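Local coordinates for putative O-methyltransferase (Klebsiella pneumoniae subsp. pneumoniae, PDB 3TFW), which probably transfers a methyl group from S-adenosylmethionine to a hydroxyl oxygen of an acceptor that is not identified, as a member of the class I O-methyltransferases, at residues Glu35-Arg39 / Ala40-Ala44; Ser77-Trp80 / Met81-Leu85; His99-Gln102 / Val103-Asn107. One frame throughout, in Å; residues are numbered along the deposited sequence.

Contact 1 of 3, residues Glu35-Arg39 / Ala40-Ala44; sequences ENNHR and AGLPA
Ala40, Asn37 and Leu42 meet where helix 28-39 ends in a Schellman motif and the chain turns into the loop before helix 49-62. Gly41, the first residue to leave the helical conformation, has a positive phi of 74°, a value that favours glycine. The amide of Ala40 still makes a helical bond to Asn36 O at 2.9 Å, and Ala40 CB lies 3.4 Å from that same oxygen. Beyond the glycine, Leu42 N reaches back to Asn37 O at 3.1 Å with a nearly straight N-H (162°), which draws the leucine in against the last turn. Between these two bonds Gly41 N approaches His38 O from above the carbonyl plane at 2.8 Å. The side chain of Asn37 stands where helix 98-110 packs, and its amide is fixed from outside the turn: ND2 is bonded to Asp46 OD1, while OD1 has a weak bond to Asn107 ND2. Leu42 lays its branch across this amide. Its CG is turned beside its own backbone N (chi1 -63°); CB and CG each lie 3.5 Å from Asn37 O, and methyl CD1 touches Asn37 CG and OD1, each at 3.9 Å.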
loop_
_atom_site.group_PDB
_atom_site.type_symbol
_atom_site.label_atom_id
_atom_site.label_comp_id
_atom_site.label_asym_id
_atom_site.label_seq_id
_atom_site.Cartn_x
_atom_site.Cartn_y
_atom_site.Cartn_z
ATOM N N GLU A 35 3.660 -9.896 -23.347
ATOM C CA GLU A 35 4.285 -10.324 -24.610
ATOM C C GLU A 35 3.859 -9.409 -25.764
ATOM O O GLU A 35 4.692 -8.993 -26.581
ATOM C CB GLU A 35 3.921 -11.785 -24.921
ATOM C CG GLU A 35 4.602 -12.805 -24.020
ATOM C CD GLU A 35 4.011 -14.221 -24.115
ATOM O OE1 GLU A 35 3.059 -14.463 -24.892
ATOM O OE2 GLU A 35 4.509 -15.104 -23.390
ATOM N N ASN A 36 2.560 -9.100 -25.819
ATOM C CA ASN A 36 2.001 -8.189 -26.825
ATOM C C ASN A 36 2.596 -6.788 -26.756
ATOM O O ASN A 36 2.921 -6.186 -27.790
ATOM C CB ASN A 36 0.479 -8.084 -26.667
ATOM C CG ASN A 36 -0.255 -9.322 -27.132
ATOM O OD1 ASN A 36 0.319 -10.205 -27.780
ATOM N ND2 ASN A 36 -1.551 -9.396 -26.802
ATOM N N ASN A 37 2.714 -6.257 -25.536
ATOM C CA ASN A 37 3.311 -4.936 -25.323
ATOM C C ASN A 37 4.739 -4.846 -25.852
ATOM O O ASN A 37 5.097 -3.891 -26.549
ATOM C CB ASN A 37 3.271 -4.561 -23.830
ATOM C CG ASN A 37 1.861 -4.292 -23.338
ATOM O OD1 ASN A 37 0.909 -4.349 -24.109
ATOM N ND2 ASN A 37 1.725 -3.987 -22.051
ATOM N N HIS A 38 5.547 -5.842 -25.500
ATOM C CA HIS A 38 6.944 -5.897 -25.932
ATOM C C HIS A 38 7.043 -6.043 -27.445
ATOM O O HIS A 38 7.780 -5.316 -28.091
ATOM C CB HIS A 38 7.684 -7.045 -25.242
ATOM C CG HIS A 38 7.922 -6.814 -23.781
ATOM N ND1 HIS A 38 8.153 -7.841 -22.893
ATOM C CD2 HIS A 38 7.945 -5.674 -23.053
ATOM C CE1 HIS A 38 8.320 -7.342 -21.680
ATOM N NE2 HIS A 38 8.194 -6.030 -21.749
ATOM N N ARG A 39 6.271 -6.975 -27.997
ATOM C CA ARG A 39 6.197 -7.173 -29.445
ATOM C C ARG A 39 5.841 -5.878 -30.189
ATOM O O ARG A 39 6.433 -5.564 -31.229
ATOM C CB ARG A 39 5.207 -8.300 -29.770
ATOM C CG ARG A 39 5.066 -8.626 -31.257
ATOM C CD ARG A 39 4.279 -9.915 -31.462
ATOM N NE ARG A 39 4.786 -10.986 -30.603
ATOM C CZ ARG A 39 4.110 -11.546 -29.600
ATOM N NH1 ARG A 39 2.866 -11.171 -29.324
ATOM N NH2 ARG A 39 4.683 -12.502 -28.873
ATOM N N ALA A 40 4.896 -5.108 -29.641
ATOM C CA ALA A 40 4.538 -3.818 -30.231
ATOM C C ALA A 40 5.587 -2.728 -30.017
ATOM O O ALA A 40 5.437 -1.617 -30.517
ATOM C CB ALA A 40 3.163 -3.352 -29.725
ATOM N N GLY A 41 6.642 -3.031 -29.265
ATOM C CA GLY A 41 7.722 -2.059 -29.057
ATOM C C GLY A 41 7.381 -0.907 -28.119
ATOM O O GLY A 41 7.987 0.170 -28.196
ATOM N N LEU A 42 6.412 -1.126 -27.233
ATOM C CA LEU A 42 6.011 -0.103 -26.270
ATOM C C LEU A 42 7.139 0.155 -25.271
ATOM O O LEU A 42 7.908 -0.762 -24.977
ATOM C CB LEU A 42 4.771 -0.550 -25.497
ATOM C CG LEU A 42 3.446 -0.799 -26.219
ATOM C CD1 LEU A 42 2.309 -0.864 -25.207
ATOM C CD2 LEU A 42 3.175 0.269 -27.261
ATOM N N PRO A 43 7.235 1.392 -24.737
ATOM C CA PRO A 43 8.125 1.556 -23.579
ATOM C C PRO A 43 7.700 0.596 -22.469
ATOM O O PRO A 43 6.492 0.406 -22.237
ATOM C CB PRO A 43 7.893 3.011 -23.145
ATOM C CG PRO A 43 7.256 3.687 -24.309
ATOM C CD PRO A 43 6.500 2.629 -25.057
ATOM N N ALA A 44 8.679 -0.030 -21.812
ATOM C CA ALA A 44 8.405 -1.016 -20.782
ATOM C C ALA A 44 8.129 -0.309 -19.460
ATOM O O ALA A 44 8.979 -0.272 -18.565
ATOM C CB ALA A 44 9.562 -2.006 -20.656
#

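Contact 2 of 3, residues Ser77-Trp80 / Met81-Leu85; sequences STIW and MAREL
Arg83 lays its side chain back along the helix over Ile79, four residues earlier, in a nearly straight run. Its CB lies 3.6 Å from Ile79 O, CG comes to 3.4 Å from that oxygen, and CD stays close to it while also meeting Ile79 CG2. From there NE passes 3.5 Å from Ile79 CG2, and the same methyl lies over one face of the guanidinium at its NE end. The torsions of both residues place this: Ile79 holds CG2 anti to its backbone N, and Arg83 is extended from CG to NE. At the tip NH1 forms a salt bridge with Asp27, which ties the arginine to the chain just ahead of helix 28-39. Helix 76-82 is the crossover of the beta-alpha-beta unit between strands 66-70 and 90-95 in the Rossmann-like methyltransferase fold. In its main chain Arg83 N is bonded to Ile79 O at 3.1 Å, and a type I turn runs from Ala82 to Leu85. Met81, present as selenomethionine, bends at chi3 (-75°), which folds CE back to 3.5 Å from Ser77 O, the oxygen that accepts its own N-H; its side chain also packs on Leu91 of strand 90-95. Glu84 sets CG 3.7 Å from Trp80 O. A water gives one proton to Trp80 O (2.7 Å) and the other to Glu84 OE2, while OE1 of that carboxylate makes a salt bridge to Arg60 of helix 49-62.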
loop_
_atom_site.group_PDB
_atom_site.type_symbol
_atom_site.label_atom_id
_atom_site.label_comp_id
_atom_site.label_asym_id
_atom_site.label_seq_id
_atom_site.Cartn_x
_atom_site.Cartn_y
_atom_site.Cartn_z
ATOM N N SER A 77 -2.002 -2.550 -16.289
ATOM C CA SER A 77 -2.585 -2.121 -15.007
ATOM C C SER A 77 -4.103 -2.089 -15.080
ATOM O O SER A 77 -4.796 -2.396 -14.098
ATOM C CB SER A 77 -2.052 -0.753 -14.604
ATOM O OG SER A 77 -0.698 -0.871 -14.205
ATOM N N THR A 78 -4.605 -1.702 -16.252
ATOM C CA THR A 78 -6.037 -1.629 -16.513
ATOM C C THR A 78 -6.673 -2.984 -16.227
ATOM O O THR A 78 -7.691 -3.064 -15.571
ATOM C CB THR A 78 -6.356 -1.243 -17.972
ATOM O OG1 THR A 78 -5.421 -0.259 -18.432
ATOM C CG2 THR A 78 -7.788 -0.705 -18.075
ATOM N N ILE A 79 -6.050 -4.044 -16.723
ATOM C CA ILE A 79 -6.603 -5.382 -16.561
ATOM C C ILE A 79 -6.599 -5.852 -15.116
ATOM O O ILE A 79 -7.587 -6.426 -14.665
ATOM C CB ILE A 79 -5.911 -6.401 -17.475
ATOM C CG1 ILE A 79 -6.292 -6.107 -18.932
ATOM C CG2 ILE A 79 -6.361 -7.819 -17.124
ATOM C CD1 ILE A 79 -5.258 -6.634 -19.942
ATOM N N TRP A 80 -5.511 -5.580 -14.391
ATOM C CA TRP A 80 -5.437 -5.909 -12.962
ATOM C C TRP A 80 -6.610 -5.289 -12.210
ATOM O O TRP A 80 -7.267 -5.942 -11.384
ATOM C CB TRP A 80 -4.124 -5.399 -12.372
ATOM C CG TRP A 80 -2.994 -6.369 -12.430
ATOM C CD1 TRP A 80 -1.884 -6.295 -13.220
ATOM C CD2 TRP A 80 -2.843 -7.547 -11.632
ATOM N NE1 TRP A 80 -1.052 -7.365 -12.972
ATOM C CE2 TRP A 80 -1.616 -8.147 -12.002
ATOM C CE3 TRP A 80 -3.628 -8.156 -10.647
ATOM C CZ2 TRP A 80 -1.147 -9.323 -11.408
ATOM C CZ3 TRP A 80 -3.160 -9.341 -10.059
ATOM C CH2 TRP A 80 -1.937 -9.907 -10.450
HETATM N N MSE A 81 -6.878 -4.020 -12.509
HETATM C CA MSE A 81 -7.963 -3.327 -11.842
HETATM C C MSE A 81 -9.323 -3.785 -12.324
HETATM O O MSE A 81 -10.188 -4.098 -11.498
HETATM C CB MSE A 81 -7.799 -1.804 -11.944
HETATM C CG MSE A 81 -6.619 -1.318 -11.106
HETATM SE SE MSE A 81 -6.499 0.619 -11.146
HETATM C CE MSE A 81 -5.781 0.809 -12.968
ATOM N N ALA A 82 -9.502 -3.870 -13.646
ATOM C CA ALA A 82 -10.821 -4.154 -14.230
ATOM C C ALA A 82 -11.385 -5.520 -13.847
ATOM O O ALA A 82 -12.600 -5.667 -13.668
ATOM C CB ALA A 82 -10.787 -3.986 -15.756
ATOM N N ARG A 83 -10.513 -6.514 -13.685
ATOM C CA ARG A 83 -10.965 -7.857 -13.256
ATOM C C ARG A 83 -11.694 -7.860 -11.917
ATOM O O ARG A 83 -12.512 -8.747 -11.651
ATOM C CB ARG A 83 -9.787 -8.818 -13.172
ATOM C CG ARG A 83 -9.354 -9.354 -14.498
ATOM C CD ARG A 83 -7.968 -9.909 -14.370
ATOM N NE ARG A 83 -7.582 -10.660 -15.554
ATOM C CZ ARG A 83 -6.544 -11.484 -15.597
ATOM N NH1 ARG A 83 -5.800 -11.673 -14.510
ATOM N NH2 ARG A 83 -6.258 -12.129 -16.721
ATOM N N GLU A 84 -11.414 -6.859 -11.084
ATOM C CA GLU A 84 -11.989 -6.793 -9.749
ATOM C C GLU A 84 -13.308 -6.032 -9.689
ATOM O O GLU A 84 -13.933 -5.978 -8.642
ATOM C CB GLU A 84 -10.980 -6.204 -8.749
ATOM C CG GLU A 84 -9.658 -6.954 -8.689
ATOM C CD GLU A 84 -9.816 -8.412 -8.295
ATOM O OE1 GLU A 84 -10.765 -8.747 -7.565
ATOM O OE2 GLU A 84 -8.973 -9.224 -8.713
ATOM N N LEU A 85 -13.724 -5.447 -10.808
ATOM C CA LEU A 85 -14.992 -4.732 -10.873
ATOM C C LEU A 85 -16.188 -5.691 -10.848
ATOM O O LEU A 85 -16.106 -6.796 -11.388
ATOM C CB LEU A 85 -15.055 -3.846 -12.130
ATOM C CG LEU A 85 -14.176 -2.590 -12.199
ATOM C CD1 LEU A 85 -14.189 -2.032 -13.629
ATOM C CD2 LEU A 85 -14.680 -1.516 -11.233
HETATM O O HOH W 1 -6.996 -8.597 -10.979
#

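Contact 3 of 3, residues His99-Gln102 / Val103-Asn107; sequences HHAQ and VAREN
Val103 wedges its CG2 methyl against His99, one turn earlier on helix 98-110, the crossover helix between strands 90-95 and 117-121 in the Rossmann-like sheet. This is the tight part of the contact. CG2 lies 3.3 Å from His99 O and 3.8 Å from His99 CE1, and makes an off-centre CH-pi contact with the imidazole, 4.2 Å from its centroid and 29° off the ring normal. The ring reaches the methyl because His99 CG is anti to the backbone N (chi1 179°), and it is held from outside by NE2, which is hydrogen-bonded to Ala40 O just past the end of helix 28-39. Val103 also packs on Asn37 and Ala40, so the valine is closed in by the end of helix 28-39 and the residue after it. Next to it, the buried Ala104 N lies 2.8 Å from His100 O, with a nearly straight N-H, and the Ala104 methyl faces Leu119 of strand 117-121 and Thr72.

Gln102, Arg105 and Glu106 form the looser side, toward solvent. The backbone bond there is longer: Glu106 N to Gln102 O is weak at 3.3 Å. The extended chain of Gln102 carries OE1 to the edge of the His99 ring, in its plane, while Glu106, also extended, passes Gln102 O with CG closest, 3.6 Å away. Arg105 is the exception on this side: its CG presses to 3.0 Å from Ala101 O, and the chain then folds back at chi3 and lowers its guanidinium over the main chain. The carboxamide plane of Gln102 is turned 40° from the Arg105 guanidinium. NH1 has a long, weak ion pair with Glu121; CZ rests 3.6 Å from Gln102 CA, which lies over one face of the group.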
loop_
_atom_site.group_PDB
_atom_site.type_symbol
_atom_site.label_atom_id
_atom_site.label_comp_id
_atom_site.label_asym_id
_atom_site.label_seq_id
_atom_site.Cartn_x
_atom_site.Cartn_y
_atom_site.Cartn_z
ATOM N N HIS A 99 -0.916 4.394 -31.219
ATOM C CA HIS A 99 -0.338 3.053 -31.228
ATOM C C HIS A 99 -0.519 2.334 -29.880
ATOM O O HIS A 99 -0.848 1.150 -29.860
ATOM C CB HIS A 99 1.138 3.093 -31.644
ATOM C CG HIS A 99 1.804 1.751 -31.642
ATOM N ND1 HIS A 99 1.249 0.642 -32.248
ATOM C CD2 HIS A 99 2.984 1.341 -31.119
ATOM C CE1 HIS A 99 2.052 -0.394 -32.086
ATOM N NE2 HIS A 99 3.114 0.006 -31.410
ATOM N N HIS A 100 -0.323 3.036 -28.765
ATOM C CA HIS A 100 -0.608 2.436 -27.457
ATOM C C HIS A 100 -2.091 2.075 -27.350
ATOM O O HIS A 100 -2.428 0.998 -26.884
ATOM C CB HIS A 100 -0.205 3.352 -26.295
ATOM C CG HIS A 100 1.254 3.697 -26.257
ATOM N ND1 HIS A 100 1.853 4.251 -25.147
ATOM C CD2 HIS A 100 2.228 3.589 -27.193
ATOM C CE1 HIS A 100 3.134 4.459 -25.396
ATOM N NE2 HIS A 100 3.387 4.070 -26.631
ATOM N N ALA A 101 -2.971 2.974 -27.781
ATOM C CA ALA A 101 -4.414 2.704 -27.697
ATOM C C ALA A 101 -4.793 1.447 -28.479
ATOM O O ALA A 101 -5.577 0.636 -27.998
ATOM C CB ALA A 101 -5.228 3.892 -28.166
ATOM N N GLN A 102 -4.207 1.285 -29.667
ATOM C CA GLN A 102 -4.432 0.101 -30.502
ATOM C C GLN A 102 -4.029 -1.186 -29.784
ATOM O O GLN A 102 -4.781 -2.156 -29.740
ATOM C CB GLN A 102 -3.670 0.241 -31.823
ATOM C CG GLN A 102 -3.815 -0.957 -32.755
ATOM C CD GLN A 102 -2.886 -0.893 -33.959
ATOM O OE1 GLN A 102 -1.793 -0.314 -33.902
ATOM N NE2 GLN A 102 -3.314 -1.510 -35.059
ATOM N N VAL A 103 -2.833 -1.188 -29.219
ATOM C CA VAL A 103 -2.335 -2.348 -28.481
ATOM C C VAL A 103 -3.202 -2.634 -27.252
ATOM O O VAL A 103 -3.574 -3.782 -26.985
ATOM C CB VAL A 103 -0.861 -2.129 -28.070
ATOM C CG1 VAL A 103 -0.355 -3.260 -27.170
ATOM C CG2 VAL A 103 0.012 -1.993 -29.314
ATOM N N ALA A 104 -3.520 -1.581 -26.504
ATOM C CA ALA A 104 -4.378 -1.706 -25.323
ATOM C C ALA A 104 -5.757 -2.319 -25.656
ATOM O O ALA A 104 -6.253 -3.184 -24.916
ATOM C CB ALA A 104 -4.534 -0.347 -24.649
ATOM N N ARG A 105 -6.347 -1.887 -26.775
ATOM C CA ARG A 105 -7.672 -2.388 -27.209
ATOM C C ARG A 105 -7.625 -3.905 -27.390
ATOM O O ARG A 105 -8.508 -4.640 -26.927
ATOM C CB ARG A 105 -8.132 -1.723 -28.516
ATOM C CG ARG A 105 -8.462 -0.244 -28.413
ATOM C CD ARG A 105 -9.192 0.287 -29.650
ATOM N NE ARG A 105 -8.534 -0.031 -30.917
ATOM C CZ ARG A 105 -7.781 0.821 -31.607
ATOM N NH1 ARG A 105 -7.590 2.055 -31.163
ATOM N NH2 ARG A 105 -7.217 0.436 -32.747
ATOM N N GLU A 106 -6.565 -4.371 -28.037
ATOM C CA GLU A 106 -6.366 -5.798 -28.249
ATOM C C GLU A 106 -6.195 -6.571 -26.941
ATOM O O GLU A 106 -6.738 -7.664 -26.795
ATOM C CB GLU A 106 -5.197 -6.031 -29.202
ATOM C CG GLU A 106 -5.525 -5.577 -30.619
ATOM C CD GLU A 106 -4.331 -5.552 -31.558
ATOM O OE1 GLU A 106 -3.195 -5.859 -31.118
ATOM O OE2 GLU A 106 -4.533 -5.216 -32.751
ATOM N N ASN A 107 -5.454 -6.001 -25.990
ATOM C CA ASN A 107 -5.233 -6.650 -24.698
ATOM C C ASN A 107 -6.484 -6.699 -23.821
ATOM O O ASN A 107 -6.705 -7.677 -23.104
ATOM C CB ASN A 107 -4.089 -5.968 -23.937
ATOM C CG ASN A 107 -2.732 -6.247 -24.543
ATOM O OD1 ASN A 107 -2.536 -7.257 -25.225
ATOM N ND2 ASN A 107 -1.778 -5.355 -24.296
#

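The three contacts follow one another along the chain without overlap. Contact 1 closes helix 28-39, while contacts 2 and 3 lie on helices 76-82 and 98-110, consecutive crossovers that share strand 90-95 in the mixed sheet. Contacts 1 and 3 are neighbours, with centres about 10 Å apart; Asn36 and Asn37 meet Asn107, Leu42 meets His100, and Ala40 O is bonded to His99 NE2. These bonds and contacts fasten the end of helix 28-39 to crossover helix 98-110. Contact 2 is the most central: its centre is about 16 Å from that of contact 3, which it touches through Ile79 CD1 and Asn107 O, and about 19 Å from that of contact 1, which it does not touch.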